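Local coordinates for protein short chain dehydrogenase (Salmonella typhi, PDB 3G1T) that probably catalyses NAD(P)-dependent oxidation or reduction of a substrate not identified here, as a member of the short-chain dehydrogenase family, at residues G103-I108 / A206-T211; Q124-A129 / G165-S170; F172-M177 / V192-P197; D24-E29 / L99-L104. All coordinates share one frame; numbering follows the deposited sequence.

Interactions 2 and 3 are buried and share helix 165-185, which meets helix 116-142 in the first and strand 190-196 in the second; both also lie beside the second subunit. Interaction 4 is partly buried near the centre of the chain, and interaction 1 is a surface contact. The loop after strand 97-99 serves interactions 1 and 4, which overlap at Gly103 and Leu104, and it is tied to interaction 2 where Leu104 N lies 2.8 Å from Asn126 OD1. Chemistry changes with place: small apolar side-chain contacts at the surface in interaction 1, a directed amide-hydroxyl bond in interaction 2, a carboxylate beside a thiol in interaction 3, and an amide face over a glycine in interaction 4.

Interaction 1: residues G103-I108 / A206-T211; sequences GLLGEI and ASAFPT
Leu105 and Ile108 converge on the methyl of Ala208 from the loop that follows strand 97-99. The two approaches are similar in distance but differ in kind: Leu105 offers its CD2 branch, 4.2 Å from Ala208 CB, while Ile108 comes in with the flank of its chain, CG1 lying 4.0 Å from the same methyl. Because Leu105 CD2 and Ile108 CG1 are themselves 4.1 Å apart, the three carbons form a nearly equilateral triangle, with the alanine at the corner supplied by helix 203-208. The loop side chains also touch alongside each other, Leu105 CD1 to Ile108 CD1 at 4.0 Å, and so present one small apolar patch. Gly106, with its positive phi of 64°, turns the chain between them and helps bring both onto the same side.

Leu105 reaches the helix because its CG extends opposite the backbone nitrogen (chi1 177°). Its CD2 then sits in the angle between two neighbours, with Ser207 OG 4.1 Å away at roughly a right angle to the direction of Ala208 CB. That serine approach is a van der Waals neighbourhood at the edge of the patch; the Ser207 side chain is also about 6 Å from a bound magnesium ion. Trp164, from another loop, touches Leu105, Ile108 and Ala208 and so completes the apolar cluster. The helix stops just here, Phe209 being the first residue to leave helical geometry. A loop after the fourth strand facing a short helix after the sixth is consistent with the mouth of the substrate cleft in the short-chain dehydrogenase fold.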
# COMPACT_ATOMS: atom_id res chain seq x y z
N GLY A 103 -5.08 -13.01 5.07
CA GLY A 103 -3.99 -12.36 4.35
C GLY A 103 -3.48 -13.39 3.36
O GLY A 103 -3.62 -14.58 3.61
N LEU A 104 -2.90 -12.92 2.28
CA LEU A 104 -2.21 -13.76 1.32
C LEU A 104 -0.70 -13.36 1.37
O LEU A 104 -0.32 -12.17 1.43
CB LEU A 104 -2.77 -13.55 -0.07
CG LEU A 104 -2.95 -14.61 -1.16
CD1 LEU A 104 -3.77 -15.83 -0.65
CD2 LEU A 104 -3.67 -13.96 -2.33
N LEU A 105 0.19 -14.38 1.44
CA LEU A 105 1.61 -14.07 1.35
C LEU A 105 2.13 -13.73 -0.06
O LEU A 105 3.05 -12.90 -0.24
CB LEU A 105 2.38 -15.32 1.86
CG LEU A 105 3.91 -15.14 1.75
CD1 LEU A 105 4.32 -14.15 2.77
CD2 LEU A 105 4.59 -16.51 2.06
N GLY A 106 1.58 -14.43 -1.05
CA GLY A 106 2.04 -14.37 -2.44
C GLY A 106 3.48 -14.91 -2.49
O GLY A 106 3.87 -15.80 -1.73
N GLU A 107 4.26 -14.32 -3.39
CA GLU A 107 5.55 -14.87 -3.75
C GLU A 107 6.68 -14.24 -2.95
O GLU A 107 6.76 -13.00 -2.77
CB GLU A 107 5.76 -14.61 -5.24
CG GLU A 107 7.00 -15.25 -5.75
CD GLU A 107 7.21 -15.02 -7.24
OE1 GLU A 107 6.29 -14.53 -7.95
OE2 GLU A 107 8.34 -15.37 -7.71
N ILE A 108 7.57 -15.07 -2.44
CA ILE A 108 8.76 -14.49 -1.82
C ILE A 108 9.91 -14.60 -2.85
O ILE A 108 10.28 -15.73 -3.26
CB ILE A 108 9.21 -15.28 -0.45
CG1 ILE A 108 8.21 -15.11 0.75
CG2 ILE A 108 10.64 -14.86 0.03
CD1 ILE A 108 7.86 -13.61 1.10
N ALA A 206 6.15 -20.79 7.82
CA ALA A 206 6.96 -21.90 7.33
C ALA A 206 7.19 -21.85 5.82
O ALA A 206 8.21 -22.35 5.30
CB ALA A 206 6.35 -23.26 7.79
N SER A 207 6.24 -21.24 5.10
CA SER A 207 6.31 -21.20 3.64
C SER A 207 7.42 -20.19 3.28
O SER A 207 8.30 -20.44 2.44
CB SER A 207 4.96 -20.78 3.10
OG SER A 207 5.10 -20.61 1.69
N ALA A 208 7.41 -19.07 3.98
CA ALA A 208 8.42 -18.06 3.77
C ALA A 208 9.83 -18.52 4.23
O ALA A 208 10.81 -18.15 3.63
CB ALA A 208 7.97 -16.68 4.47
N PHE A 209 9.90 -19.27 5.34
CA PHE A 209 11.21 -19.68 5.93
C PHE A 209 11.22 -21.22 6.06
O PHE A 209 11.21 -21.76 7.20
CB PHE A 209 11.37 -19.11 7.33
CG PHE A 209 11.43 -17.63 7.36
CD1 PHE A 209 12.67 -16.96 7.27
CD2 PHE A 209 10.28 -16.87 7.58
CE1 PHE A 209 12.75 -15.59 7.31
CE2 PHE A 209 10.35 -15.51 7.61
CZ PHE A 209 11.58 -14.86 7.48
N PRO A 210 11.37 -21.91 4.93
CA PRO A 210 11.34 -23.42 4.97
C PRO A 210 12.44 -24.12 5.81
O PRO A 210 12.23 -25.26 6.33
CB PRO A 210 11.35 -23.81 3.49
CG PRO A 210 11.90 -22.50 2.73
CD PRO A 210 11.40 -21.39 3.53
N THR A 211 13.57 -23.43 5.99
CA THR A 211 14.66 -24.01 6.81
C THR A 211 14.44 -23.86 8.31
O THR A 211 14.97 -24.65 9.09
CB THR A 211 16.08 -23.43 6.41
OG1 THR A 211 16.09 -22.01 6.57
CG2 THR A 211 16.41 -23.77 4.91

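Interaction 2: residues Q124-A129 / G165-S170; sequences QVNVNA and GAYATS
The amide of Asn126 and the ring of Tyr167 stand almost perpendicular, their planes 84° apart, with Asn126 ND2 approaching Tyr167 CD1 to 3.8 Å. At its rim the amide meets Ser170: ND2 donates to Ser170 OG at 3.1 Å in a nearly straight bond (N-H...O 163°), and the hydroxyl lies in the amide plane. The other end of the amide, OD1, accepts from Leu104 N, so partners on both ends fix the rotation of this buried group.

The setting is the classical short-chain dehydrogenase helix pair. Tyr167 opens the Tyr-X-X-X-Lys signature on helix 165-185, and Asn126 holds a place on helix 116-142 consistent with the asparagine of the family's active site. The segments run at 24° to each other with axes 9.8 Å apart, close to parallel. Across the subunit boundary the same helices meet their counterparts: Val127 packs on Thr169 of the second subunit, and Asn128 OD1 bonds Trp119 NE1 of that subunit.

Beside the amide, Val127 CG2 rests against the base of the serine, 3.7 Å from Ser170 O and 4.0 Å from Ser170 CB. Helix 116-142 widens here into a pi-type turn, Ala129 N bonding Gln124 O. Ser170 OG, placed by a chi1 of 77°, relays the asparagine's bond onward by donating to Tyr167 O at 2.7 Å.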
# COMPACT_ATOMS: atom_id res chain seq x y z
N GLN A 124 -5.30 -7.46 -3.71
CA GLN A 124 -6.75 -7.60 -3.66
C GLN A 124 -7.19 -8.15 -2.31
O GLN A 124 -8.21 -7.69 -1.76
CB GLN A 124 -7.29 -8.53 -4.78
CG GLN A 124 -8.84 -8.46 -4.96
CD GLN A 124 -9.26 -7.05 -5.35
OE1 GLN A 124 -8.49 -6.35 -5.97
NE2 GLN A 124 -10.54 -6.68 -5.11
N VAL A 125 -6.46 -9.15 -1.78
CA VAL A 125 -6.90 -9.73 -0.50
C VAL A 125 -6.52 -8.75 0.63
O VAL A 125 -7.37 -8.43 1.50
CB VAL A 125 -6.24 -11.14 -0.23
CG1 VAL A 125 -6.46 -11.66 1.25
CG2 VAL A 125 -6.80 -12.13 -1.25
N ASN A 126 -5.24 -8.35 0.65
CA ASN A 126 -4.68 -7.74 1.85
C ASN A 126 -5.12 -6.28 1.93
O ASN A 126 -5.28 -5.72 3.04
CB ASN A 126 -3.13 -7.81 1.90
CG ASN A 126 -2.63 -9.26 2.01
OD1 ASN A 126 -3.48 -10.19 1.98
ND2 ASN A 126 -1.30 -9.48 2.11
N VAL A 127 -5.34 -5.67 0.78
CA VAL A 127 -5.74 -4.27 0.82
C VAL A 127 -7.19 -4.01 0.37
O VAL A 127 -8.03 -3.46 1.13
CB VAL A 127 -4.80 -3.36 -0.01
CG1 VAL A 127 -5.14 -1.85 0.19
CG2 VAL A 127 -3.36 -3.56 0.40
N ASN A 128 -7.52 -4.37 -0.85
CA ASN A 128 -8.84 -3.88 -1.35
C ASN A 128 -10.04 -4.58 -0.75
O ASN A 128 -11.07 -3.95 -0.48
CB ASN A 128 -8.92 -3.98 -2.88
CG ASN A 128 -7.79 -3.23 -3.58
OD1 ASN A 128 -7.28 -2.27 -3.08
ND2 ASN A 128 -7.35 -3.77 -4.75
N ALA A 129 -9.97 -5.90 -0.60
CA ALA A 129 -11.08 -6.60 0.02
C ALA A 129 -11.16 -6.36 1.52
O ALA A 129 -12.22 -6.34 2.10
CB ALA A 129 -10.92 -8.07 -0.24
N GLY A 165 8.47 -8.20 -1.62
CA GLY A 165 7.56 -7.90 -2.79
C GLY A 165 6.14 -7.41 -2.47
O GLY A 165 5.99 -6.43 -1.66
N ALA A 166 5.13 -8.11 -3.02
CA ALA A 166 3.74 -7.71 -2.82
C ALA A 166 3.33 -7.71 -1.35
O ALA A 166 2.61 -6.86 -0.89
CB ALA A 166 2.80 -8.59 -3.68
N TYR A 167 3.77 -8.69 -0.59
CA TYR A 167 3.41 -8.75 0.84
C TYR A 167 3.80 -7.45 1.59
O TYR A 167 2.94 -6.83 2.27
CB TYR A 167 4.12 -9.93 1.52
CG TYR A 167 3.52 -10.21 2.90
CD1 TYR A 167 2.20 -10.74 3.00
CD2 TYR A 167 4.22 -9.94 4.10
CE1 TYR A 167 1.63 -11.03 4.26
CE2 TYR A 167 3.62 -10.22 5.37
CZ TYR A 167 2.37 -10.78 5.40
OH TYR A 167 1.74 -11.06 6.59
N ALA A 168 5.09 -7.09 1.54
CA ALA A 168 5.59 -5.87 2.23
C ALA A 168 4.80 -4.61 1.76
O ALA A 168 4.36 -3.82 2.60
CB ALA A 168 7.02 -5.65 1.93
N THR A 169 4.67 -4.47 0.43
CA THR A 169 3.90 -3.37 -0.20
C THR A 169 2.52 -3.34 0.43
O THR A 169 2.01 -2.24 0.80
CB THR A 169 3.88 -3.49 -1.73
OG1 THR A 169 5.23 -3.55 -2.21
CG2 THR A 169 3.19 -2.22 -2.42
N SER A 170 1.86 -4.50 0.49
CA SER A 170 0.45 -4.56 1.02
C SER A 170 0.36 -4.30 2.52
O SER A 170 -0.69 -3.82 3.00
CB SER A 170 -0.18 -5.94 0.75
OG SER A 170 0.31 -6.92 1.69

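Interaction 3: residues F172-M177 / V192-P197; sequences FATEGM and VNCINP
Glu175 OE1 lies 3.5 Å from Cys194 SG, the closest approach between helix 165-185 and strand 190-196 in this pair of segments. The same oxygen is 3.8 Å from Cys194 CB, so the carboxylate covers the side of the short cysteine chain as well as its sulfur. Thr174 adds an apolar touch from the preceding helix position, its CG2 methyl standing 4.2 Å from Cys194 SG; its hydroxyl is turned to the helix backbone, bonded to Ser170 O. Cys194 thus points from the strand toward the helix and meets both side chains.

The glutamate does not start out aimed at the strand. Its chain folds back at the second torsion (chi2 -82°), and this bend swings the carboxylate over to the cysteine. What holds it there is the next shell: OE2 accepts hydrogen bonds from Ser153 OG and Thr242 OG1 and forms a salt bridge with Arg158 NE. These partners would be expected to stabilise the negative charge of a buried carboxylate. Cys194 is fixed through its backbone, which pairs with Met241 and Phe243 in the adjacent strand region of the sheet, around 242-244, while its side chain also packs on Phe151 and Met178.

Phe151, Glu175 and Cys194 thereby join strand 147-152, the helix and strand 190-196, the three parts of a beta-alpha-beta crossover in the Rossmann-type parallel sheet.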
# COMPACT_ATOMS: atom_id res chain seq x y z
N PHE A 172 2.61 -2.20 4.18
CA PHE A 172 2.73 -0.73 4.23
C PHE A 172 1.35 -0.14 3.95
O PHE A 172 0.87 0.78 4.67
CB PHE A 172 3.74 -0.27 3.17
CG PHE A 172 5.12 -0.04 3.73
CD1 PHE A 172 5.97 -1.17 3.94
CD2 PHE A 172 5.53 1.21 4.11
CE1 PHE A 172 7.26 -0.98 4.45
CE2 PHE A 172 6.85 1.48 4.62
CZ PHE A 172 7.72 0.31 4.81
N ALA A 173 0.64 -0.65 2.92
CA ALA A 173 -0.71 -0.09 2.59
C ALA A 173 -1.67 -0.28 3.76
O ALA A 173 -2.57 0.58 4.06
CB ALA A 173 -1.30 -0.80 1.33
N THR A 174 -1.53 -1.42 4.45
CA THR A 174 -2.39 -1.69 5.58
C THR A 174 -2.13 -0.67 6.73
O THR A 174 -3.12 -0.17 7.37
CB THR A 174 -2.10 -3.14 6.14
OG1 THR A 174 -2.43 -4.08 5.10
CG2 THR A 174 -3.02 -3.39 7.35
N GLU A 175 -0.84 -0.35 7.04
CA GLU A 175 -0.53 0.75 8.05
C GLU A 175 -1.15 2.11 7.65
O GLU A 175 -1.76 2.77 8.46
CB GLU A 175 1.01 0.90 8.26
CG GLU A 175 1.59 -0.50 8.80
CD GLU A 175 1.43 -0.70 10.31
OE1 GLU A 175 0.70 0.13 10.94
OE2 GLU A 175 2.06 -1.66 10.88
N GLY A 176 -0.98 2.50 6.41
CA GLY A 176 -1.62 3.71 5.90
C GLY A 176 -3.13 3.74 6.07
O GLY A 176 -3.74 4.74 6.58
N MET A 177 -3.78 2.66 5.67
CA MET A 177 -5.25 2.62 5.69
C MET A 177 -5.71 2.61 7.15
O MET A 177 -6.68 3.30 7.53
CB MET A 177 -5.72 1.44 4.87
CG MET A 177 -7.09 0.85 5.18
SD MET A 177 -7.55 -0.66 4.19
CE MET A 177 -6.31 -1.86 4.60
N VAL A 192 -8.75 2.22 16.31
CA VAL A 192 -8.30 1.41 15.08
C VAL A 192 -6.82 1.24 15.20
O VAL A 192 -6.11 2.23 15.30
CB VAL A 192 -8.58 2.20 13.75
CG1 VAL A 192 -8.30 1.34 12.51
CG2 VAL A 192 -10.01 2.79 13.77
N ASN A 193 -6.30 0.01 15.06
CA ASN A 193 -4.86 -0.17 15.33
C ASN A 193 -4.37 -1.37 14.55
O ASN A 193 -5.20 -2.06 13.99
CB ASN A 193 -4.65 -0.52 16.79
CG ASN A 193 -4.94 0.66 17.69
OD1 ASN A 193 -4.12 1.60 17.77
ND2 ASN A 193 -6.09 0.63 18.40
N CYS A 194 -3.06 -1.50 14.43
CA CYS A 194 -2.51 -2.77 13.85
C CYS A 194 -1.79 -3.66 14.84
O CYS A 194 -1.22 -3.16 15.84
CB CYS A 194 -1.48 -2.41 12.79
SG CYS A 194 -2.22 -1.87 11.19
N ILE A 195 -1.79 -4.97 14.55
CA ILE A 195 -0.92 -5.95 15.27
C ILE A 195 0.06 -6.65 14.30
O ILE A 195 -0.37 -7.14 13.22
CB ILE A 195 -1.77 -7.04 15.99
CG1 ILE A 195 -2.54 -6.45 17.16
CG2 ILE A 195 -0.84 -8.24 16.54
CD1 ILE A 195 -3.13 -7.49 18.13
N ASN A 196 1.34 -6.65 14.68
CA ASN A 196 2.39 -7.46 14.00
C ASN A 196 2.62 -8.72 14.83
O ASN A 196 3.26 -8.62 15.89
CB ASN A 196 3.67 -6.65 13.88
CG ASN A 196 4.87 -7.52 13.44
OD1 ASN A 196 4.68 -8.55 12.80
ND2 ASN A 196 6.10 -7.15 13.86
N PRO A 197 2.16 -9.90 14.36
CA PRO A 197 2.32 -11.04 15.27
C PRO A 197 3.79 -11.39 15.50
O PRO A 197 4.08 -12.06 16.49
CB PRO A 197 1.59 -12.20 14.58
CG PRO A 197 1.39 -11.82 13.21
CD PRO A 197 1.52 -10.29 13.11

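Interaction 4: residues D24-E29 / L99-L104; sequences DGIGRE and LHNAGL
Asn101 lays one face of its amide over the backbone of Gly27, with ND2 3.6 Å and CG 3.8 Å from Gly27 CA. The first torsion sends CG opposite the carbonyl carbon (chi1 -58°), toward helix 25-36, and a chi2 of -81° then turns the amide broadside, so that the glycine carbon sits above the plane and not at its rim. Gly27, having no side chain, allows the two backbones to approach to 5.6 Å between Gly27 CA and Asn101 CA.

Ile26 meets the oxygen end of the same amide. Its CG2 branch, opposite the backbone nitrogen, comes to 3.9 Å from Asn101 OD1 and lies above the same face as the glycine. The other branch runs out through CG1, with Ile26 CD1 3.7 Å from Pro197 CB and Tyr227 packing on the isoleucine as well.

Ile26 and Gly27 close the Thr-Gly-X-X-X-Gly-X-Gly turn by which short-chain dehydrogenases characteristically bind the dinucleotide cofactor, and Asn101 belongs to the Asn-Ala-Gly sequence that the family carries after the fourth strand. The Rossmann-type fold brings these two elements side by side at the C-terminal ends of adjacent parallel strands, 16-19 and 97-99.

Thr20, the first residue of that turn, holds the amide by accepting from Asn101 ND2 at its carbonyl O; its OG1 separately takes Ala102 N and pins the backbone next to the asparagine.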
# COMPACT_ATOMS: atom_id res chain seq x y z
N ASP A 24 -7.86 -21.40 10.71
CA ASP A 24 -6.68 -21.98 11.30
C ASP A 24 -5.75 -20.88 11.78
O ASP A 24 -6.08 -19.67 11.71
CB ASP A 24 -5.94 -22.89 10.29
CG ASP A 24 -5.68 -22.21 8.97
OD1 ASP A 24 -5.34 -21.00 8.94
OD2 ASP A 24 -5.79 -22.90 7.94
N GLY A 25 -4.62 -21.28 12.34
CA GLY A 25 -3.57 -20.35 12.69
C GLY A 25 -4.00 -19.31 13.73
O GLY A 25 -4.72 -19.63 14.65
N ILE A 26 -3.52 -18.09 13.55
CA ILE A 26 -3.70 -17.05 14.55
C ILE A 26 -5.19 -16.67 14.63
O ILE A 26 -5.72 -16.39 15.72
CB ILE A 26 -2.84 -15.80 14.15
CG1 ILE A 26 -1.36 -16.12 14.34
CG2 ILE A 26 -3.22 -14.64 15.06
CD1 ILE A 26 -0.44 -15.13 13.68
N GLY A 27 -5.85 -16.69 13.46
CA GLY A 27 -7.33 -16.39 13.37
C GLY A 27 -8.19 -17.37 14.16
O GLY A 27 -9.02 -17.00 14.99
N ARG A 28 -7.96 -18.66 13.96
CA ARG A 28 -8.62 -19.67 14.80
C ARG A 28 -8.32 -19.52 16.31
O ARG A 28 -9.26 -19.61 17.15
CB ARG A 28 -8.16 -21.05 14.31
CG ARG A 28 -8.53 -22.16 15.23
CD ARG A 28 -7.94 -23.51 14.68
NE ARG A 28 -8.39 -24.58 15.55
CZ ARG A 28 -7.77 -24.91 16.68
NH1 ARG A 28 -6.66 -24.25 17.04
NH2 ARG A 28 -8.23 -25.92 17.44
N GLU A 29 -7.03 -19.29 16.65
CA GLU A 29 -6.61 -19.03 18.05
C GLU A 29 -7.33 -17.85 18.66
O GLU A 29 -7.81 -17.91 19.78
CB GLU A 29 -5.10 -18.79 18.18
CG GLU A 29 -4.56 -19.02 19.60
CD GLU A 29 -4.66 -20.50 20.03
OE1 GLU A 29 -4.63 -21.39 19.16
OE2 GLU A 29 -4.74 -20.78 21.23
N LEU A 99 -11.43 -8.20 13.88
CA LEU A 99 -10.02 -8.52 13.80
C LEU A 99 -9.82 -9.09 12.42
O LEU A 99 -10.39 -10.14 12.05
CB LEU A 99 -9.71 -9.58 14.87
CG LEU A 99 -8.30 -10.16 14.79
CD1 LEU A 99 -7.20 -9.14 14.88
CD2 LEU A 99 -8.17 -11.28 15.81
N HIS A 100 -8.99 -8.41 11.65
CA HIS A 100 -8.67 -8.89 10.28
C HIS A 100 -7.41 -9.67 10.40
O HIS A 100 -6.34 -9.06 10.54
CB HIS A 100 -8.41 -7.66 9.37
CG HIS A 100 -9.64 -6.86 9.01
ND1 HIS A 100 -10.63 -7.35 8.18
CD2 HIS A 100 -9.98 -5.57 9.28
CE1 HIS A 100 -11.55 -6.42 8.02
NE2 HIS A 100 -11.18 -5.34 8.67
N ASN A 101 -7.52 -10.99 10.26
CA ASN A 101 -6.33 -11.82 10.24
C ASN A 101 -6.11 -12.42 8.85
O ASN A 101 -5.03 -12.89 8.57
CB ASN A 101 -6.51 -13.03 11.17
CG ASN A 101 -6.80 -12.68 12.56
OD1 ASN A 101 -5.90 -12.35 13.35
ND2 ASN A 101 -8.06 -12.91 12.95
N ALA A 102 -7.13 -12.49 8.01
CA ALA A 102 -6.93 -13.01 6.64
C ALA A 102 -5.85 -12.27 5.87
O ALA A 102 -5.72 -11.06 5.96
CB ALA A 102 -8.25 -12.95 5.86
N GLY A 103 -5.08 -13.01 5.07
CA GLY A 103 -3.99 -12.36 4.35
C GLY A 103 -3.48 -13.39 3.36
O GLY A 103 -3.62 -14.58 3.61
N LEU A 104 -2.90 -12.92 2.28
CA LEU A 104 -2.21 -13.76 1.32
C LEU A 104 -0.70 -13.36 1.37
O LEU A 104 -0.32 -12.17 1.43
CB LEU A 104 -2.77 -13.55 -0.07
CG LEU A 104 -2.95 -14.61 -1.16
CD1 LEU A 104 -3.77 -15.83 -0.65
CD2 LEU A 104 -3.67 -13.96 -2.33